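Local coordinates for protein phosphoethanolamine N-methyltransferase 1 (Haemonchus contortus, PDB 4KRG) that catalyses the N-methylation of phosphoethanolamine, with S-adenosylmethionine as methyl donor, in the phosphocholine biosynthesis of a parasitic nematode, at residues 137-140 against 141-145; 276-279 against 280-284. One frame throughout, in Å; residues are numbered along the deposited sequence.

How the interactions relate
Both interactions are local, side chains meeting others three or four residues further along the chain, yet they illustrate different stages of a helix. Interaction 1 lies within helix 136-149 of the methyltransferase half that holds S-adenosylhomocysteine and phosphoethanolamine; in interaction 1 the side chain of E138 is about 7 Å from the bound S-adenosylhomocysteine (SAH). Interaction 2 is the turn leading into the short helix 280-283, packed against the second half of this di-domain enzyme, with F283 about 4 Å from an octyl glucoside molecule. The centres of interactions 1 and 2 are about 43 Å apart, on opposite sides of the centre of the chain; the nearest atoms of interactions 1 and 2 are about 33 Å apart, so the two do not touch.

Interaction 1: residues 137-140 against 141-145; sequences REVI and EFLLN
R137 and E141 open this helical turn with an ionic pair one turn apart. The R137 chain runs extended with CG anti to the backbone N (chi1 -164°), which lays the arginine obliquely across the E141 side chain; E141 OE1 then lies near the guanidinium plane, at its edge, 3.6 Å from R137 NE. The carboxylate is turned perpendicular to that plane, and the salt bridge is long and one-pronged. The main chain ties the same two residues, E141 N donating to R137 O at 2.9 Å. R137 NH2 has a second anionic partner in D250 of helix 249-271. Next, the E138 carboxylate is engaged elsewhere: OE1 accepts from S135 N and pairs with R13. F142 N donates to E138 O at 2.6 Å. V139 and L143 lie side by side and point the same way, V139 CG1 being 4.0 Å from L143 CD1; together they face L195 of helix 189-198. I140 repeats the pattern on the neighbouring flank, its CG2 branch 4.2 Å from L144 CD1, and both side chains meet helix 249-271. Backbone bonds from L143 N to V139 O and from L144 N to I140 O hold each apolar pair in line. The chemistry is thus divided round an amphipathic helix: buried V139, I140, F142 and L143 meet helices 189-198 and 249-271 and I156 of strand 154-161, whereas the loose R137–E141 pair probably adds chiefly electrostatic attraction on the exposed side.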
ATOM      1  N   ARG A 137      10.877  16.470   6.264  1.00 24.83           N
ATOM      2  CA  ARG A 137      10.733  17.685   5.473  1.00 24.59           C
ATOM      3  C   ARG A 137      11.178  17.457   4.034  1.00 22.78           C
ATOM      4  O   ARG A 137      10.542  17.938   3.097  1.00 22.90           O
ATOM      5  CB  ARG A 137      11.498  18.861   6.081  1.00 26.26           C
ATOM      6  CG  ARG A 137      11.053  20.195   5.500  1.00 28.24           C
ATOM      7  CD  ARG A 137      11.747  21.388   6.147  1.00 32.56           C
ATOM      8  NE  ARG A 137      11.173  22.651   5.685  1.00 37.00           N
ATOM      9  CZ  ARG A 137      10.313  23.382   6.387  1.00 42.51           C
ATOM     10  NH1 ARG A 137       9.935  22.992   7.595  1.00 39.47           N
ATOM     11  NH2 ARG A 137       9.837  24.513   5.883  1.00 48.69           N
ATOM     12  N   GLU A 138      12.263  16.707   3.863  1.00 24.36           N
ATOM     13  CA  GLU A 138      12.779  16.379   2.536  1.00 21.93           C
ATOM     14  C   GLU A 138      11.824  15.510   1.713  1.00 20.95           C
ATOM     15  O   GLU A 138      11.717  15.687   0.498  1.00 20.86           O
ATOM     16  CB  GLU A 138      14.147  15.706   2.649  1.00 23.10           C
ATOM     17  CG  GLU A 138      15.241  16.640   3.141  1.00 23.72           C
ATOM     18  CD  GLU A 138      16.488  15.906   3.604  1.00 25.35           C
ATOM     19  OE1 GLU A 138      16.443  14.664   3.754  1.00 26.03           O
ATOM     20  OE2 GLU A 138      17.517  16.576   3.821  1.00 23.82           O
ATOM     21  N   VAL A 139      11.148  14.568   2.370  1.00 21.24           N
ATOM     22  CA  VAL A 139      10.151  13.734   1.704  1.00 20.09           C
ATOM     23  C   VAL A 139       9.066  14.615   1.091  1.00 21.63           C
ATOM     24  O   VAL A 139       8.702  14.455  -0.077  1.00 21.62           O
ATOM     25  CB  VAL A 139       9.508  12.716   2.677  1.00 20.58           C
ATOM     26  CG1 VAL A 139       8.287  12.062   2.045  1.00 18.62           C
ATOM     27  CG2 VAL A 139      10.512  11.649   3.071  1.00 21.52           C
ATOM     28  N   ILE A 140       8.571  15.562   1.879  1.00 20.89           N
ATOM     29  CA  ILE A 140       7.536  16.477   1.420  1.00 21.20           C
ATOM     30  C   ILE A 140       8.069  17.338   0.275  1.00 21.47           C
ATOM     31  O   ILE A 140       7.409  17.502  -0.754  1.00 22.80           O
ATOM     32  CB  ILE A 140       7.025  17.362   2.572  1.00 25.11           C
ATOM     33  CG1 ILE A 140       6.372  16.487   3.645  1.00 25.18           C
ATOM     34  CG2 ILE A 140       6.033  18.382   2.056  1.00 25.14           C
ATOM     35  CD1 ILE A 140       6.275  17.133   5.014  1.00 27.35           C
ATOM     36  N   GLU A 141       9.279  17.858   0.449  1.00 21.68           N
ATOM     37  CA  GLU A 141       9.912  18.680  -0.572  1.00 21.13           C
ATOM     38  C   GLU A 141      10.186  17.875  -1.838  1.00 20.81           C
ATOM     39  O   GLU A 141      10.022  18.381  -2.943  1.00 23.62           O
ATOM     40  CB  GLU A 141      11.189  19.325  -0.023  1.00 21.43           C
ATOM     41  CG  GLU A 141      10.909  20.355   1.069  1.00 24.10           C
ATOM     42  CD  GLU A 141      12.167  20.998   1.624  1.00 29.91           C
ATOM     43  OE1 GLU A 141      12.058  22.075   2.252  1.00 34.53           O
ATOM     44  OE2 GLU A 141      13.263  20.425   1.448  1.00 32.81           O
ATOM     45  N   PHE A 142      10.585  16.619  -1.678  1.00 20.31           N
ATOM     46  CA  PHE A 142      10.774  15.747  -2.829  1.00 19.23           C
ATOM     47  C   PHE A 142       9.472  15.558  -3.592  1.00 20.07           C
ATOM     48  O   PHE A 142       9.456  15.591  -4.820  1.00 20.34           O
ATOM     49  CB  PHE A 142      11.330  14.379  -2.421  1.00 19.41           C
ATOM     50  CG  PHE A 142      11.328  13.376  -3.543  1.00 19.43           C
ATOM     51  CD1 PHE A 142      12.323  13.397  -4.511  1.00 21.10           C
ATOM     52  CD2 PHE A 142      10.320  12.433  -3.650  1.00 18.81           C
ATOM     53  CE1 PHE A 142      12.321  12.482  -5.557  1.00 20.54           C
ATOM     54  CE2 PHE A 142      10.312  11.520  -4.688  1.00 18.61           C
ATOM     55  CZ  PHE A 142      11.315  11.543  -5.643  1.00 19.04           C
ATOM     56  N   LEU A 143       8.379  15.358  -2.862  1.00 20.79           N
ATOM     57  CA  LEU A 143       7.093  15.061  -3.495  1.00 20.59           C
ATOM     58  C   LEU A 143       6.476  16.269  -4.186  1.00 21.11           C
ATOM     59  O   LEU A 143       5.785  16.126  -5.191  1.00 23.00           O
ATOM     60  CB  LEU A 143       6.115  14.461  -2.488  1.00 18.49           C
ATOM     61  CG  LEU A 143       6.489  13.058  -2.006  1.00 16.32           C
ATOM     62  CD1 LEU A 143       5.620  12.649  -0.831  1.00 19.77           C
ATOM     63  CD2 LEU A 143       6.379  12.044  -3.136  1.00 16.81           C
ATOM     64  N   LEU A 144       6.722  17.458  -3.649  1.00 20.08           N
ATOM     65  CA  LEU A 144       6.293  18.684  -4.316  1.00 20.43           C
ATOM     66  C   LEU A 144       7.123  18.941  -5.578  1.00 21.73           C
ATOM     67  O   LEU A 144       6.632  19.516  -6.545  1.00 23.27           O
ATOM     68  CB  LEU A 144       6.352  19.881  -3.362  1.00 23.55           C
ATOM     69  CG  LEU A 144       5.306  19.890  -2.235  1.00 25.05           C
ATOM     70  CD1 LEU A 144       5.605  20.965  -1.207  1.00 25.92           C
ATOM     71  CD2 LEU A 144       3.911  20.087  -2.796  1.00 25.30           C
ATOM     72  N   ASN A 145       8.378  18.504  -5.568  1.00 20.67           N
ATOM     73  CA  ASN A 145       9.229  18.599  -6.753  1.00 18.67           C
ATOM     74  C   ASN A 145       8.788  17.633  -7.848  1.00 19.66           C
ATOM     75  O   ASN A 145       8.713  18.003  -9.017  1.00 21.42           O
ATOM     76  CB  ASN A 145      10.687  18.341  -6.382  1.00 22.29           C
ATOM     77  CG  ASN A 145      11.471  19.620  -6.186  1.00 27.85           C
ATOM     78  OD1 ASN A 145      11.265  20.602  -6.900  1.00 28.16           O
ATOM     79  ND2 ASN A 145      12.370  19.620  -5.212  1.00 31.17           N
TER

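Interaction 2: residues 276-279 against 280-284; sequences YSWT and DKIFS
The carboxylate of D280 reaches back over the turn to S277, and this group holds the polar half of the contact. With CG beside its own backbone N (chi1 -64°), D280 brings OD2 to 3.1 Å from S277 N, which meets it from above the carboxylate plane. In return D280 N donates to S277 O, also at 3.1 Å, closing a type I beta turn from S277 to D280. The other oxygen, OD1, faces a water that donates to it at 2.7 Å and to T279 OG1 at 2.9 Å, bridging the two side chains; T279 OG1 is also hydrogen-bonded to H311 O. T279 and F283 lie side by side and point the same way: T279 OG1 sits in the plane of the F283 ring, at its edge, 3.7 Å from F283 CD2. The main chain adds a bond from F283 N to T279 O, almost straight at 176°. T279 CG2 lies over the centre of one W278 indole face, 3.7 Å above the plane. W278 crosses I282 at an angle, its CZ3 corner 3.9 Å from I282 CG1. L405 of strand 400-408 touches T279, I282 and F283, joining the turn to the second half of the enzyme. Since OD2 is gripped by S277 N and N313, and OD1 by water, the D280 carboxylate has donors at both oxygens; its negative charge at the start of helix 280-283 would also be expected to suit the helix dipole.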
ATOM      1  N   TYR A 276      -9.384 -12.255  17.812  1.00 19.22           N
ATOM      2  CA  TYR A 276     -10.378 -12.767  16.869  1.00 17.45           C
ATOM      3  C   TYR A 276     -11.305 -11.607  16.533  1.00 19.01           C
ATOM      4  O   TYR A 276     -11.246 -10.577  17.192  1.00 21.20           O
ATOM      5  CB  TYR A 276     -11.167 -13.927  17.481  1.00 18.17           C
ATOM      6  CG  TYR A 276     -11.842 -13.574  18.777  1.00 18.69           C
ATOM      7  CD1 TYR A 276     -13.126 -13.048  18.790  1.00 19.49           C
ATOM      8  CD2 TYR A 276     -11.192 -13.749  19.993  1.00 18.48           C
ATOM      9  CE1 TYR A 276     -13.743 -12.709  19.969  1.00 19.70           C
ATOM     10  CE2 TYR A 276     -11.803 -13.412  21.183  1.00 19.50           C
ATOM     11  CZ  TYR A 276     -13.079 -12.893  21.165  1.00 20.31           C
ATOM     12  OH  TYR A 276     -13.698 -12.549  22.339  1.00 20.70           O
ATOM     13  N   SER A 277     -12.161 -11.760  15.526  1.00 19.89           N
ATOM     14  CA  SER A 277     -13.124 -10.706  15.189  1.00 21.05           C
ATOM     15  C   SER A 277     -14.485 -11.076  15.758  1.00 20.13           C
ATOM     16  O   SER A 277     -14.825 -12.256  15.816  1.00 20.30           O
ATOM     17  CB  SER A 277     -13.216 -10.521  13.671  1.00 22.39           C
ATOM     18  OG  SER A 277     -14.195  -9.548  13.333  1.00 27.03           O
ATOM     19  N   TRP A 278     -15.274 -10.092  16.181  1.00 19.08           N
ATOM     20  CA  TRP A 278     -16.588 -10.434  16.714  1.00 19.24           C
ATOM     21  C   TRP A 278     -17.471 -11.043  15.647  1.00 15.31           C
ATOM     22  O   TRP A 278     -18.409 -11.766  15.951  1.00 15.72           O
ATOM     23  CB  TRP A 278     -17.282  -9.254  17.403  1.00 18.38           C
ATOM     24  CG  TRP A 278     -17.812  -8.132  16.548  1.00 16.25           C
ATOM     25  CD1 TRP A 278     -17.251  -6.902  16.389  1.00 17.13           C
ATOM     26  CD2 TRP A 278     -19.050  -8.108  15.820  1.00 15.91           C
ATOM     27  NE1 TRP A 278     -18.042  -6.120  15.585  1.00 19.89           N
ATOM     28  CE2 TRP A 278     -19.154  -6.831  15.223  1.00 20.15           C
ATOM     29  CE3 TRP A 278     -20.071  -9.033  15.601  1.00 16.17           C
ATOM     30  CZ2 TRP A 278     -20.234  -6.468  14.418  1.00 19.51           C
ATOM     31  CZ3 TRP A 278     -21.142  -8.672  14.804  1.00 18.93           C
ATOM     32  CH2 TRP A 278     -21.216  -7.399  14.224  1.00 18.42           C
ATOM     33  N   THR A 279     -17.137 -10.771  14.391  1.00 14.86           N
ATOM     34  CA  THR A 279     -17.944 -11.237  13.274  1.00 15.21           C
ATOM     35  C   THR A 279     -17.691 -12.707  12.949  1.00 14.83           C
ATOM     36  O   THR A 279     -18.420 -13.295  12.158  1.00 14.99           O
ATOM     37  CB  THR A 279     -17.683 -10.392  12.017  1.00 17.34           C
ATOM     38  OG1 THR A 279     -16.307 -10.521  11.652  1.00 16.92           O
ATOM     39  CG2 THR A 279     -17.984  -8.932  12.278  1.00 16.14           C
ATOM     40  N   ASP A 280     -16.650 -13.290  13.545  1.00 14.87           N
ATOM     41  CA  ASP A 280     -16.316 -14.694  13.307  1.00 14.75           C
ATOM     42  C   ASP A 280     -17.513 -15.599  13.545  1.00 16.99           C
ATOM     43  O   ASP A 280     -17.864 -16.416  12.690  1.00 19.43           O
ATOM     44  CB  ASP A 280     -15.185 -15.166  14.229  1.00 16.22           C
ATOM     45  CG  ASP A 280     -13.878 -14.450  13.975  1.00 16.75           C
ATOM     46  OD1 ASP A 280     -13.797 -13.678  13.008  1.00 16.07           O
ATOM     47  OD2 ASP A 280     -12.924 -14.676  14.747  1.00 19.21           O
ATOM     48  N   LYS A 281     -18.125 -15.441  14.717  1.00 16.16           N
ATOM     49  CA  LYS A 281     -19.267 -16.249  15.128  1.00 21.92           C
ATOM     50  C   LYS A 281     -20.437 -16.090  14.160  1.00 24.08           C
ATOM     51  O   LYS A 281     -21.155 -17.049  13.883  1.00 26.69           O
ATOM     52  CB  LYS A 281     -19.698 -15.875  16.550  1.00 24.21           C
ATOM     53  CG  LYS A 281     -20.966 -16.577  17.041  1.00 32.00           C
ATOM     54  CD  LYS A 281     -20.660 -17.966  17.608  1.00 37.37           C
ATOM     55  CE  LYS A 281     -21.888 -18.875  17.649  1.00 37.62           C
ATOM     56  NZ  LYS A 281     -22.962 -18.376  18.546  1.00 38.74           N
ATOM     57  N   ILE A 282     -20.614 -14.880  13.638  1.00 21.54           N
ATOM     58  CA  ILE A 282     -21.692 -14.591  12.692  1.00 20.55           C
ATOM     59  C   ILE A 282     -21.443 -15.225  11.329  1.00 18.00           C
ATOM     60  O   ILE A 282     -22.308 -15.903  10.783  1.00 20.81           O
ATOM     61  CB  ILE A 282     -21.863 -13.077  12.490  1.00 20.73           C
ATOM     62  CG1 ILE A 282     -22.096 -12.373  13.830  1.00 21.04           C
ATOM     63  CG2 ILE A 282     -22.982 -12.799  11.509  1.00 21.74           C
ATOM     64  CD1 ILE A 282     -23.256 -12.908  14.611  1.00 23.92           C
ATOM     65  N   PHE A 283     -20.252 -14.999  10.787  1.00 18.46           N
ATOM     66  CA  PHE A 283     -19.873 -15.539   9.485  1.00 18.55           C
ATOM     67  C   PHE A 283     -19.786 -17.060   9.502  1.00 22.63           C
ATOM     68  O   PHE A 283     -19.839 -17.701   8.454  1.00 25.53           O
ATOM     69  CB  PHE A 283     -18.524 -14.964   9.036  1.00 18.31           C
ATOM     70  CG  PHE A 283     -18.608 -13.591   8.402  1.00 15.47           C
ATOM     71  CD1 PHE A 283     -19.320 -13.390   7.223  1.00 17.22           C
ATOM     72  CD2 PHE A 283     -17.933 -12.511   8.960  1.00 14.29           C
ATOM     73  CE1 PHE A 283     -19.385 -12.136   6.631  1.00 16.68           C
ATOM     74  CE2 PHE A 283     -17.996 -11.255   8.373  1.00 17.50           C
ATOM     75  CZ  PHE A 283     -18.719 -11.070   7.202  1.00 16.62           C
ATOM     76  N   SER A 284     -19.637 -17.634  10.690  1.00 19.94           N
ATOM     77  CA  SER A 284     -19.520 -19.084  10.829  1.00 24.96           C
ATOM     78  C   SER A 284     -20.766 -19.815  10.331  1.00 26.45           C
ATOM     79  O   SER A 284     -20.687 -20.962   9.892  1.00 29.88           O
ATOM     80  CB  SER A 284     -19.227 -19.468  12.279  1.00 27.53           C
ATOM     81  OG  SER A 284     -20.382 -19.333  13.081  1.00 33.67           O
TER
HETATM   82  O   HOH W   1     -14.609 -12.700  10.621  1.00 16.60           O